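Local coordinates for transglutaminase-like domain-containing protein (Streptococcus suis, PDB 4XZ7) that probably catalyses transglutaminase-type acyl transfer on proteins and acts as an antiphagocytic virulence factor, this chain being an N-terminal part of the longer protein, at residues V224-A238 with V256-S268. Residues are numbered along the deposited sequence; the frame is centred on the assembly and turned at random.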
ATOM      1  N   VAL B 224      -1.577  13.101 -28.099  1.00 33.05           N
ATOM      2  CA  VAL B 224      -1.643  12.420 -26.814  1.00 26.98           C
ATOM      3  C   VAL B 224      -3.052  11.895 -26.588  1.00 30.16           C
ATOM      4  O   VAL B 224      -3.221  10.742 -26.205  1.00 26.97           O
ATOM      5  CB  VAL B 224      -1.238  13.328 -25.662  1.00 25.48           C
ATOM      6  CG1 VAL B 224      -1.636  12.699 -24.303  1.00 24.29           C
ATOM      7  CG2 VAL B 224       0.246  13.578 -25.725  1.00 26.51           C
ATOM      8  N   ALA B 225      -4.062  12.721 -26.872  1.00 36.18           N
ATOM      9  CA  ALA B 225      -5.455  12.277 -26.748  1.00 36.00           C
ATOM     10  C   ALA B 225      -5.749  11.053 -27.614  1.00 32.90           C
ATOM     11  O   ALA B 225      -6.612  10.244 -27.273  1.00 25.90           O
ATOM     12  CB  ALA B 225      -6.413  13.412 -27.114  1.00 43.62           C
ATOM     13  N   ASN B 226      -5.042  10.928 -28.739  1.00 31.82           N
ATOM     14  CA  ASN B 226      -5.239   9.792 -29.645  1.00 26.12           C
ATOM     15  C   ASN B 226      -4.392   8.559 -29.345  1.00 29.44           C
ATOM     16  O   ASN B 226      -4.554   7.530 -30.002  1.00 30.70           O
ATOM     17  CB  ASN B 226      -4.987  10.224 -31.100  1.00 27.86           C
ATOM     18  CG  ASN B 226      -6.178  10.970 -31.698  1.00 35.66           C
ATOM     19  OD1 ASN B 226      -7.291  10.911 -31.163  1.00 32.44           O
ATOM     20  ND2 ASN B 226      -5.945  11.691 -32.795  1.00 29.22           N
ATOM     21  N   HIS B 227      -3.491   8.640 -28.365  1.00 31.43           N
ATOM     22  CA  HIS B 227      -2.679   7.460 -28.050  1.00 32.95           C
ATOM     23  C   HIS B 227      -2.590   7.118 -26.563  1.00 40.62           C
ATOM     24  O   HIS B 227      -1.770   6.291 -26.147  1.00 40.18           O
ATOM     25  CB  HIS B 227      -1.273   7.637 -28.630  1.00 32.37           C
ATOM     26  CG  HIS B 227      -1.247   7.556 -30.121  1.00 35.40           C
ATOM     27  ND1 HIS B 227      -1.232   8.676 -30.927  1.00 35.16           N
ATOM     28  CD2 HIS B 227      -1.316   6.490 -30.953  1.00 35.22           C
ATOM     29  CE1 HIS B 227      -1.258   8.300 -32.192  1.00 38.01           C
ATOM     30  NE2 HIS B 227      -1.316   6.979 -32.235  1.00 48.65           N
ATOM     31  N   THR B 228      -3.452   7.743 -25.776  1.00 36.45           N
ATOM     32  CA  THR B 228      -3.530   7.480 -24.356  1.00 26.94           C
ATOM     33  C   THR B 228      -4.959   7.132 -23.974  1.00 21.46           C
ATOM     34  O   THR B 228      -5.871   7.845 -24.331  1.00 21.80           O
ATOM     35  CB  THR B 228      -3.077   8.687 -23.569  1.00 26.16           C
ATOM     36  OG1 THR B 228      -1.840   9.155 -24.116  1.00 27.47           O
ATOM     37  CG2 THR B 228      -2.918   8.333 -22.098  1.00 21.10           C
ATOM     38  N   THR B 229      -5.153   6.039 -23.247  1.00 20.67           N
ATOM     39  CA  THR B 229      -6.492   5.684 -22.781  1.00 24.58           C
ATOM     40  C   THR B 229      -6.939   6.599 -21.634  1.00 23.98           C
ATOM     41  O   THR B 229      -6.190   6.809 -20.683  1.00 19.70           O
ATOM     42  CB  THR B 229      -6.536   4.214 -22.318  1.00 19.52           C
ATOM     43  OG1 THR B 229      -6.360   3.362 -23.456  1.00 27.29           O
ATOM     44  CG2 THR B 229      -7.844   3.892 -21.641  1.00 19.01           C
ATOM     45  N   TYR B 230      -8.134   7.173 -21.737  1.00 23.97           N
ATOM     46  CA  TYR B 230      -8.738   7.830 -20.579  1.00 19.62           C
ATOM     47  C   TYR B 230      -9.306   6.780 -19.605  1.00 18.83           C
ATOM     48  O   TYR B 230     -10.067   5.892 -19.999  1.00 19.80           O
ATOM     49  CB  TYR B 230      -9.852   8.813 -20.988  1.00 20.13           C
ATOM     50  CG  TYR B 230     -10.122   9.803 -19.867  1.00 19.97           C
ATOM     51  CD1 TYR B 230      -9.254  10.862 -19.649  1.00 21.66           C
ATOM     52  CD2 TYR B 230     -11.195   9.639 -18.992  1.00 19.56           C
ATOM     53  CE1 TYR B 230      -9.444  11.752 -18.616  1.00 29.69           C
ATOM     54  CE2 TYR B 230     -11.400  10.536 -17.934  1.00 30.23           C
ATOM     55  CZ  TYR B 230     -10.512  11.593 -17.761  1.00 37.50           C
ATOM     56  OH  TYR B 230     -10.665  12.510 -16.743  1.00 43.86           O
ATOM     57  N   ASP B 231      -8.959   6.888 -18.334  1.00 18.33           N
ATOM     58  CA  ASP B 231      -9.347   5.853 -17.386  1.00 17.63           C
ATOM     59  C   ASP B 231     -10.759   6.093 -16.887  1.00 24.49           C
ATOM     60  O   ASP B 231     -10.953   6.637 -15.799  1.00 17.37           O
ATOM     61  CB  ASP B 231      -8.374   5.791 -16.206  1.00 17.19           C
ATOM     62  CG  ASP B 231      -8.568   4.533 -15.360  1.00 22.94           C
ATOM     63  OD1 ASP B 231      -9.618   3.881 -15.494  1.00 20.51           O
ATOM     64  OD2 ASP B 231      -7.676   4.195 -14.558  1.00 25.29           O
ATOM     65  N   TRP B 232     -11.744   5.675 -17.684  1.00 18.72           N
ATOM     66  CA  TRP B 232     -13.144   5.867 -17.343  1.00 19.75           C
ATOM     67  C   TRP B 232     -13.525   5.340 -15.934  1.00 24.39           C
ATOM     68  O   TRP B 232     -14.223   6.028 -15.179  1.00 22.21           O
ATOM     69  CB  TRP B 232     -14.025   5.221 -18.435  1.00 18.18           C
ATOM     70  CG  TRP B 232     -13.735   5.827 -19.770  1.00 18.87           C
ATOM     71  CD1 TRP B 232     -13.112   5.230 -20.835  1.00 19.14           C
ATOM     72  CD2 TRP B 232     -13.997   7.173 -20.164  1.00 19.47           C
ATOM     73  NE1 TRP B 232     -13.002   6.116 -21.883  1.00 19.88           N
ATOM     74  CE2 TRP B 232     -13.538   7.319 -21.494  1.00 20.13           C
ATOM     75  CE3 TRP B 232     -14.602   8.270 -19.533  1.00 22.66           C
ATOM     76  CZ2 TRP B 232     -13.646   8.514 -22.188  1.00 20.82           C
ATOM     77  CZ3 TRP B 232     -14.717   9.460 -20.231  1.00 20.32           C
ATOM     78  CH2 TRP B 232     -14.242   9.574 -21.540  1.00 26.19           C
ATOM     79  N   GLU B 233     -13.056   4.147 -15.578  1.00 27.99           N
ATOM     80  CA  GLU B 233     -13.363   3.539 -14.272  1.00 31.79           C
ATOM     81  C   GLU B 233     -12.870   4.371 -13.090  1.00 28.69           C
ATOM     82  O   GLU B 233     -13.608   4.643 -12.133  1.00 34.10           O
ATOM     83  CB  GLU B 233     -12.737   2.152 -14.185  1.00 39.63           C
ATOM     84  CG  GLU B 233     -13.329   1.142 -15.124  1.00 52.15           C
ATOM     85  CD  GLU B 233     -14.294   0.225 -14.415  1.00 71.24           C
ATOM     86  OE1 GLU B 233     -15.512   0.324 -14.684  1.00 76.98           O
ATOM     87  OE2 GLU B 233     -13.830  -0.585 -13.581  1.00 76.32           O
ATOM     88  N   ALA B 234     -11.611   4.774 -13.153  1.00 24.57           N
ATOM     89  CA  ALA B 234     -11.039   5.568 -12.075  1.00 22.00           C
ATOM     90  C   ALA B 234     -11.718   6.933 -11.983  1.00 25.20           C
ATOM     91  O   ALA B 234     -11.923   7.437 -10.887  1.00 29.71           O
ATOM     92  CB  ALA B 234      -9.549   5.723 -12.266  1.00 16.05           C
ATOM     93  N   ALA B 235     -12.068   7.534 -13.123  1.00 24.00           N
ATOM     94  CA  ALA B 235     -12.717   8.848 -13.095  1.00 17.48           C
ATOM     95  C   ALA B 235     -14.100   8.713 -12.444  1.00 24.36           C
ATOM     96  O   ALA B 235     -14.531   9.557 -11.648  1.00 27.53           O
ATOM     97  CB  ALA B 235     -12.840   9.430 -14.499  1.00 18.05           C
ATOM     98  N   ASN B 236     -14.774   7.629 -12.806  1.00 20.25           N
ATOM     99  CA  ASN B 236     -16.054   7.257 -12.233  1.00 24.96           C
ATOM    100  C   ASN B 236     -15.977   7.179 -10.706  1.00 34.91           C
ATOM    101  O   ASN B 236     -16.739   7.838  -9.997  1.00 38.69           O
ATOM    102  CB  ASN B 236     -16.501   5.920 -12.820  1.00 35.21           C
ATOM    103  CG  ASN B 236     -17.962   5.907 -13.183  1.00 56.13           C
ATOM    104  OD1 ASN B 236     -18.324   6.037 -14.358  1.00 65.81           O
ATOM    105  ND2 ASN B 236     -18.821   5.752 -12.174  1.00 54.13           N
ATOM    106  N   LYS B 237     -15.039   6.389 -10.198  1.00 31.29           N
ATOM    107  CA  LYS B 237     -14.891   6.271  -8.748  1.00 33.36           C
ATOM    108  C   LYS B 237     -14.451   7.584  -8.097  1.00 30.91           C
ATOM    109  O   LYS B 237     -14.786   7.861  -6.947  1.00 34.24           O
ATOM    110  CB  LYS B 237     -13.903   5.156  -8.398  1.00 37.53           C
ATOM    111  CG  LYS B 237     -14.218   3.814  -9.065  1.00 42.55           C
ATOM    112  CD  LYS B 237     -15.711   3.460  -9.081  1.00 49.66           C
ATOM    113  CE  LYS B 237     -16.014   2.311 -10.075  1.00 50.55           C
ATOM    114  NZ  LYS B 237     -15.581   2.627 -11.481  1.00 38.50           N
ATOM    115  N   ALA B 238     -13.712   8.410  -8.820  1.00 26.62           N
ATOM    116  CA  ALA B 238     -13.262   9.665  -8.221  1.00 34.03           C
ATOM    117  C   ALA B 238     -14.404  10.680  -8.090  1.00 36.33           C
ATOM    118  O   ALA B 238     -14.406  11.466  -7.145  1.00 28.91           O
ATOM    119  CB  ALA B 238     -12.108  10.269  -9.018  1.00 29.13           C
ATOM    120  N   VAL B 256       0.612   9.095 -18.536  1.00 20.39           N
ATOM    121  CA  VAL B 256       0.427   8.965 -19.983  1.00 31.19           C
ATOM    122  C   VAL B 256       1.691   8.418 -20.642  1.00 31.04           C
ATOM    123  O   VAL B 256       1.621   7.784 -21.692  1.00 31.69           O
ATOM    124  CB  VAL B 256      -0.046  10.295 -20.664  1.00 31.32           C
ATOM    125  CG1 VAL B 256      -0.291  11.397 -19.657  1.00 27.12           C
ATOM    126  CG2 VAL B 256       0.848  10.721 -21.847  1.00 24.82           C
ATOM    127  N   THR B 257       2.834   8.589 -19.988  1.00 29.06           N
ATOM    128  CA  THR B 257       4.104   8.213 -20.592  1.00 28.94           C
ATOM    129  C   THR B 257       4.418   6.721 -20.454  1.00 28.18           C
ATOM    130  O   THR B 257       4.691   6.060 -21.443  1.00 27.38           O
ATOM    131  CB  THR B 257       5.255   9.024 -19.989  1.00 31.05           C
ATOM    132  OG1 THR B 257       5.084   9.130 -18.566  1.00 26.66           O
ATOM    133  CG2 THR B 257       5.292  10.414 -20.607  1.00 25.85           C
ATOM    134  N   GLU B 258       4.395   6.209 -19.226  1.00 24.67           N
ATOM    135  CA  GLU B 258       4.649   4.796 -18.952  1.00 25.31           C
ATOM    136  C   GLU B 258       3.401   3.931 -19.033  1.00 31.48           C
ATOM    137  O   GLU B 258       3.383   2.872 -19.668  1.00 30.57           O
ATOM    138  CB  GLU B 258       5.262   4.632 -17.557  1.00 19.75           C
ATOM    139  CG  GLU B 258       6.588   5.363 -17.409  1.00 24.29           C
ATOM    140  CD  GLU B 258       7.277   5.069 -16.089  1.00 24.53           C
ATOM    141  OE1 GLU B 258       6.702   4.367 -15.224  1.00 21.62           O
ATOM    142  OE2 GLU B 258       8.405   5.554 -15.919  1.00 22.96           O
ATOM    143  N   ARG B 259       2.354   4.378 -18.358  1.00 32.07           N
ATOM    144  CA  ARG B 259       1.151   3.570 -18.221  1.00 28.97           C
ATOM    145  C   ARG B 259       0.269   3.649 -19.466  1.00 26.06           C
ATOM    146  O   ARG B 259      -0.481   2.717 -19.761  1.00 21.72           O
ATOM    147  CB  ARG B 259       0.393   4.029 -16.983  1.00 28.99           C
ATOM    148  CG  ARG B 259      -0.804   3.210 -16.580  1.00 29.41           C
ATOM    149  CD  ARG B 259      -1.303   3.794 -15.290  1.00 25.64           C
ATOM    150  NE  ARG B 259      -2.393   3.037 -14.691  1.00 27.35           N
ATOM    151  CZ  ARG B 259      -3.631   3.497 -14.565  1.00 26.91           C
ATOM    152  NH1 ARG B 259      -3.927   4.714 -15.010  1.00 25.58           N
ATOM    153  NH2 ARG B 259      -4.567   2.755 -13.980  1.00 26.69           N
ATOM    154  N   GLN B 260       0.351   4.775 -20.172  1.00 20.89           N
ATOM    155  CA  GLN B 260      -0.461   5.054 -21.359  1.00 26.44           C
ATOM    156  C   GLN B 260      -1.958   5.055 -21.042  1.00 26.07           C
ATOM    157  O   GLN B 260      -2.804   4.815 -21.905  1.00 27.16           O
ATOM    158  CB  GLN B 260      -0.142   4.047 -22.464  1.00 33.81           C
ATOM    159  CG  GLN B 260       1.348   3.939 -22.780  1.00 36.37           C
ATOM    160  CD  GLN B 260       1.611   3.178 -24.059  1.00 37.17           C
ATOM    161  OE1 GLN B 260       1.412   1.971 -24.124  1.00 33.01           O
ATOM    162  NE2 GLN B 260       2.039   3.891 -25.096  1.00 40.69           N
ATOM    163  N   LYS B 261      -2.270   5.349 -19.789  1.00 25.21           N
ATOM    164  CA  LYS B 261      -3.636   5.361 -19.317  1.00 20.29           C
ATOM    165  C   LYS B 261      -3.671   6.401 -18.221  1.00 26.97           C
ATOM    166  O   LYS B 261      -2.874   6.346 -17.274  1.00 18.19           O
ATOM    167  CB  LYS B 261      -4.058   3.987 -18.794  1.00 17.95           C
ATOM    168  CG  LYS B 261      -5.539   3.824 -18.491  1.00 24.24           C
ATOM    169  CD  LYS B 261      -5.783   2.392 -17.994  1.00 30.63           C
ATOM    170  CE  LYS B 261      -7.249   2.067 -17.841  1.00 32.14           C
ATOM    171  NZ  LYS B 261      -7.372   0.775 -17.126  1.00 35.88           N
ATOM    172  N   ALA B 262      -4.583   7.355 -18.342  1.00 18.74           N
ATOM    173  CA  ALA B 262      -4.486   8.538 -17.502  1.00 23.82           C
ATOM    174  C   ALA B 262      -5.819   9.255 -17.343  1.00 18.89           C
ATOM    175  O   ALA B 262      -6.779   8.992 -18.082  1.00 19.01           O
ATOM    176  CB  ALA B 262      -3.436   9.498 -18.076  1.00 19.55           C
ATOM    177  N   MET B 263      -5.868  10.109 -16.360  1.00 18.87           N
ATOM    178  CA  MET B 263      -6.930  11.037 -16.157  1.00 19.08           C
ATOM    179  C   MET B 263      -6.443  12.448 -16.335  1.00 19.76           C
ATOM    180  O   MET B 263      -5.329  12.634 -16.669  1.00 23.18           O
ATOM    181  CB  MET B 263      -7.512  10.854 -14.786  1.00 18.52           C
ATOM    182  CG  MET B 263      -8.411   9.687 -14.746  1.00 23.60           C
ATOM    183  SD  MET B 263      -8.834   9.079 -13.158  1.00 37.87           S
ATOM    184  CE  MET B 263      -9.427  10.469 -12.289  1.00 68.40           C
ATOM    185  N   CYS B 264      -7.309  13.404 -16.082  1.00 20.04           N
ATOM    186  CA  CYS B 264      -7.067  14.798 -16.395  1.00 20.82           C
ATOM    187  C   CYS B 264      -5.749  15.397 -15.884  1.00 21.02           C
ATOM    188  O   CYS B 264      -5.076  16.039 -16.619  1.00 21.69           O
ATOM    189  CB  CYS B 264      -8.270  15.698 -16.049  1.00 20.00           C
ATOM    190  SG  CYS B 264      -8.681  15.873 -14.316  1.00 20.00           S
ATOM    191  N   VAL B 265      -5.416  15.161 -14.634  1.00 20.53           N
ATOM    192  CA  VAL B 265      -4.197  15.660 -14.089  1.00 20.81           C
ATOM    193  C   VAL B 265      -3.024  15.044 -14.816  1.00 24.81           C
ATOM    194  O   VAL B 265      -2.122  15.730 -15.142  1.00 21.49           O
ATOM    195  CB  VAL B 265      -4.081  15.487 -12.569  1.00 27.89           C
ATOM    196  CG1 VAL B 265      -2.709  15.899 -12.091  1.00 20.61           C
ATOM    197  CG2 VAL B 265      -5.133  16.314 -11.868  1.00 24.28           C
ATOM    198  N   GLY B 266      -3.086  13.759 -15.105  1.00 20.36           N
ATOM    199  CA  GLY B 266      -2.022  13.142 -15.882  1.00 20.50           C
ATOM    200  C   GLY B 266      -1.814  13.792 -17.238  1.00 21.32           C
ATOM    201  O   GLY B 266      -0.724  14.277 -17.550  1.00 21.90           O
ATOM    202  N   PHE B 267      -2.869  13.804 -18.050  1.00 21.45           N
ATOM    203  CA  PHE B 267      -2.836  14.523 -19.326  1.00 22.31           C
ATOM    204  C   PHE B 267      -2.262  15.936 -19.207  1.00 23.05           C
ATOM    205  O   PHE B 267      -1.402  16.322 -19.983  1.00 25.48           O
ATOM    206  CB  PHE B 267      -4.236  14.622 -19.912  1.00 22.39           C
ATOM    207  CG  PHE B 267      -4.689  13.396 -20.647  1.00 26.52           C
ATOM    208  CD1 PHE B 267      -4.603  13.338 -22.032  1.00 22.77           C
ATOM    209  CD2 PHE B 267      -5.252  12.326 -19.962  1.00 21.26           C
ATOM    210  CE1 PHE B 267      -5.053  12.224 -22.721  1.00 22.60           C
ATOM    211  CE2 PHE B 267      -5.708  11.202 -20.642  1.00 23.82           C
ATOM    212  CZ  PHE B 267      -5.615  11.150 -22.023  1.00 21.73           C
ATOM    213  N   SER B 268      -2.746  16.705 -18.239  1.00 23.72           N
ATOM    214  CA  SER B 268      -2.353  18.107 -18.092  1.00 24.49           C
ATOM    215  C   SER B 268      -0.896  18.256 -17.640  1.00 30.06           C
ATOM    216  O   SER B 268      -0.207  19.203 -18.037  1.00 24.78           O
ATOM    217  CB  SER B 268      -3.276  18.832 -17.102  1.00 25.19           C
ATOM    218  OG  SER B 268      -4.644  18.761 -17.510  1.00 25.78           O
TER
HETATM  219  O   HOH W   1       0.201   7.481 -23.757  1.00 32.39           O
HETATM  220  O   HOH W   2      -3.614   2.788 -24.015  1.00 26.77           O
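Thr229 and Tyr230 pair with Lys261 and Ala262 as a two-stranded parallel sheet in the transglutaminase-like domain, where each strand follows one helix and leads into the next. Three backbone bonds tie it: Thr229 N to Gln260 O (3.0 Å), Ala262 N to Thr229 O and Asp231 N to Ala262 O. In the papain-like transglutaminase fold the catalytic cysteine begins the core helix, a place consistent with Cys264 here, whose side chain packs on His295; strand 261-262 thus leads directly into the probable active site. On the face bearing Tyr230 and Ala262, the Phe267 ring packs beside the strands. Its CE2 meets Tyr230 CD1 at 3.7 Å, the two ring planes 37° apart, while CZ touches Thr228 CB and Val224 CG1 lies against Phe267 CD1. Tyr230 CG is anti to the backbone N (chi1 -161°), which lays the ring along the start of the core helix, with CE1 3.6 Å from Met263 CA. The Thr229 and Lys261 side chains run side by side on the other face. Beyond them Asp231 N-caps helix 232-239, its OD1 accepting from Ala234 N at 3.2 Å from above the carboxylate plane, while OD2 forms a salt bridge with Arg259, its N-H bond from NH2 weak at 3.5 Å. Met263 reaches the same helix with SD 3.5 Å from Ala234 CB, and the bend at chi3 (53°) swings CE to 3.8 Å from Ala235 CA.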